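Local structure of Beta/alpha-amylase (Paenibacillus polymyxa, 3VOC) at residues 245-250 with 301-306. The protein is the family 14 beta-amylase part of a larger secreted precursor and removes successive maltose units from the non-reducing ends of starch-like alpha-1,4-glucans. Numbering follows the deposited sequence.
With EDO (1,2-ethanediol), chain E.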
loop_
_atom_site.group_PDB
_atom_site.type_symbol
_atom_site.label_atom_id
_atom_site.label_comp_id
_atom_site.label_asym_id
_atom_site.label_seq_id
_atom_site.Cartn_x
_atom_site.Cartn_y
_atom_site.Cartn_z
ATOM N N PHE A 245 0.992 20.609 9.946
ATOM C CA PHE A 245 1.780 19.388 10.081
ATOM C C PHE A 245 1.132 18.219 9.312
ATOM O O PHE A 245 1.804 17.531 8.537
ATOM C CB PHE A 245 2.014 18.971 11.545
ATOM C CG PHE A 245 2.577 17.580 11.662
ATOM C CD1 PHE A 245 3.887 17.319 11.256
ATOM C CD2 PHE A 245 1.788 16.525 12.111
ATOM C CE1 PHE A 245 4.412 16.039 11.307
ATOM C CE2 PHE A 245 2.310 15.236 12.173
ATOM C CZ PHE A 245 3.640 14.998 11.766
ATOM N N LEU A 246 -0.163 17.996 9.540
ATOM C CA LEU A 246 -0.849 16.859 8.928
ATOM C C LEU A 246 -0.938 16.994 7.427
ATOM O O LEU A 246 -0.808 16.002 6.719
ATOM C CB LEU A 246 -2.259 16.687 9.507
ATOM C CG LEU A 246 -2.361 16.048 10.885
ATOM C CD1 LEU A 246 -3.819 15.975 11.303
ATOM C CD2 LEU A 246 -1.725 14.653 10.894
ATOM N N SER A 247 -1.184 18.216 6.938
ATOM C CA SER A 247 -1.203 18.454 5.489
ATOM C C SER A 247 0.159 18.162 4.862
ATOM O O SER A 247 0.243 17.512 3.804
ATOM C CB SER A 247 -1.647 19.886 5.171
ATOM O OG SER A 247 -1.707 20.084 3.773
ATOM N N TRP A 248 1.225 18.640 5.510
ATOM C CA TRP A 248 2.579 18.380 5.020
ATOM C C TRP A 248 2.906 16.875 5.059
ATOM O O TRP A 248 3.474 16.316 4.123
ATOM C CB TRP A 248 3.636 19.161 5.829
ATOM C CG TRP A 248 5.026 18.622 5.554
ATOM C CD1 TRP A 248 5.822 18.910 4.470
ATOM C CD2 TRP A 248 5.752 17.669 6.345
ATOM N NE1 TRP A 248 7.003 18.205 4.551
ATOM C CE2 TRP A 248 6.988 17.441 5.694
ATOM C CE3 TRP A 248 5.479 16.990 7.549
ATOM C CZ2 TRP A 248 7.948 16.557 6.195
ATOM C CZ3 TRP A 248 6.431 16.110 8.047
ATOM C CH2 TRP A 248 7.665 15.914 7.376
ATOM N N TYR A 249 2.546 16.245 6.168
ATOM C CA TYR A 249 2.803 14.826 6.404
ATOM C C TYR A 249 2.181 14.010 5.261
ATOM O O TYR A 249 2.845 13.150 4.662
ATOM C CB TYR A 249 2.192 14.468 7.751
ATOM C CG TYR A 249 2.548 13.118 8.337
ATOM C CD1 TYR A 249 3.883 12.745 8.563
ATOM C CD2 TYR A 249 1.535 12.231 8.721
ATOM C CE1 TYR A 249 4.184 11.502 9.162
ATOM C CE2 TYR A 249 1.827 10.999 9.301
ATOM C CZ TYR A 249 3.147 10.638 9.518
ATOM O OH TYR A 249 3.414 9.397 10.078
ATOM N N GLN A 250 0.928 14.322 4.935
ATOM C CA GLN A 250 0.251 13.702 3.790
ATOM C C GLN A 250 0.899 14.076 2.455
ATOM O O GLN A 250 1.062 13.199 1.588
ATOM C CB GLN A 250 -1.251 14.016 3.766
ATOM C CG GLN A 250 -1.963 13.380 2.548
ATOM C CD GLN A 250 -3.474 13.440 2.620
ATOM O OE1 GLN A 250 -4.071 13.138 3.654
ATOM N NE2 GLN A 250 -4.108 13.820 1.505
ATOM N N GLY A 301 -0.660 8.729 7.727
ATOM C CA GLY A 301 -0.438 9.793 6.756
ATOM C C GLY A 301 -1.713 10.295 6.116
ATOM O O GLY A 301 -1.651 11.053 5.156
ATOM N N TYR A 302 -2.875 9.881 6.627
ATOM C CA TYR A 302 -4.140 10.215 5.962
ATOM C C TYR A 302 -4.877 11.316 6.683
ATOM O O TYR A 302 -5.524 11.090 7.716
ATOM C CB TYR A 302 -5.041 8.988 5.798
ATOM C CG TYR A 302 -4.390 7.835 5.057
ATOM C CD1 TYR A 302 -3.312 8.046 4.188
ATOM C CD2 TYR A 302 -4.857 6.533 5.218
ATOM C CE1 TYR A 302 -2.710 6.976 3.513
ATOM C CE2 TYR A 302 -4.262 5.465 4.562
ATOM C CZ TYR A 302 -3.199 5.691 3.694
ATOM O OH TYR A 302 -2.633 4.611 3.034
ATOM N N TYR A 303 -4.790 12.507 6.106
ATOM C CA TYR A 303 -5.410 13.710 6.646
ATOM C C TYR A 303 -6.674 14.071 5.865
ATOM O O TYR A 303 -7.647 14.563 6.436
ATOM C CB TYR A 303 -4.364 14.837 6.582
ATOM C CG TYR A 303 -4.873 16.257 6.729
ATOM C CD1 TYR A 303 -5.434 16.703 7.931
ATOM C CD2 TYR A 303 -4.766 17.161 5.666
ATOM C CE1 TYR A 303 -5.878 18.015 8.070
ATOM C CE2 TYR A 303 -5.213 18.464 5.788
ATOM C CZ TYR A 303 -5.763 18.883 6.993
ATOM O OH TYR A 303 -6.205 20.172 7.104
ATOM N N ASP A 304 -6.661 13.813 4.562
ATOM C CA ASP A 304 -7.724 14.295 3.677
ATOM C C ASP A 304 -7.839 13.298 2.523
ATOM O O ASP A 304 -7.037 13.325 1.574
ATOM C CB ASP A 304 -7.384 15.737 3.205
ATOM C CG ASP A 304 -8.392 16.320 2.204
ATOM O OD1 ASP A 304 -9.245 15.589 1.662
ATOM O OD2 ASP A 304 -8.292 17.542 1.935
ATOM N N TYR A 305 -8.840 12.419 2.601
ATOM C CA TYR A 305 -9.007 11.402 1.565
ATOM C C TYR A 305 -9.402 12.017 0.222
ATOM O O TYR A 305 -9.041 11.488 -0.829
ATOM C CB TYR A 305 -10.059 10.372 1.967
ATOM C CG TYR A 305 -9.615 9.385 3.012
ATOM C CD1 TYR A 305 -8.493 8.576 2.813
ATOM C CD2 TYR A 305 -10.338 9.231 4.186
ATOM C CE1 TYR A 305 -8.093 7.662 3.774
ATOM C CE2 TYR A 305 -9.944 8.319 5.150
ATOM C CZ TYR A 305 -8.820 7.541 4.938
ATOM O OH TYR A 305 -8.433 6.626 5.897
ATOM N N ASN A 306 -10.148 13.122 0.242
ATOM C CA ASN A 306 -10.513 13.762 -1.033
ATOM C C ASN A 306 -9.236 14.147 -1.783
ATOM O O ASN A 306 -9.096 13.897 -2.971
ATOM C CB ASN A 306 -11.387 15.013 -0.830
ATOM C CG ASN A 306 -12.831 14.683 -0.465
ATOM O OD1 ASN A 306 -13.509 13.888 -1.136
ATOM N ND2 ASN A 306 -13.323 15.325 0.584
HETATM C C1 EDO E . -8.461 10.681 8.557
HETATM O O1 EDO E . -7.945 11.920 9.049
HETATM C C2 EDO E . -9.331 10.974 7.350
HETATM O O2 EDO E . -10.569 11.515 7.830
#
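Gln250 reaches from helix 240-268 to the turn before helix 305-315 and bonds the backbone of that turn through both the O and the N of its carboxamide. With CG anti to the backbone N (chi1 179°) and the chain extended beyond it, Gln250 OE1 accepts from Tyr303 N at 2.6 Å, nearly along the C=O axis, and from Asp304 N at 2.8 Å, which comes in at an angle to the C=O (131°), tilted 16° from the carbonyl plane. Gln250 NE2 donates to Asp304 O at 3.0 Å, close to the amide plane, and also hydrogen-bonds Glu254 OE2. The Tyr303 ring lies with one face over the backbone of Leu246 and Ser247; its CD1 touches Leu246 CB at 3.5 Å, and its CE2 lies 3.9 Å from Ser247 CB. Gly301, whose positive phi ends helix 295-300 in a Schellman motif, sets its CA 3.6 Å from Tyr249 CE2 and its O 3.3 Å from Gln250 CB. Two side chains turn to other partners: Asp304 N-caps helix 305-315 through OD1 and Arg307 N, while Ser247 OG hydrogen-bonds Arg307 NH1. A 1,2-ethanediol, probably from the crystallisation liquor, donates to Tyr302 O; the Tyr302 side chain lies about 5 Å from that of the predicted proton donor Glu163. Three hydrogen bonds to the Gln250 carboxamide, two backbone N-H groups on its O and one carbonyl on its N, fix its rotation and lock the link between helices 295-300 and 305-315, which carries Tyr302, to helix 240-268 of this TIM-barrel domain.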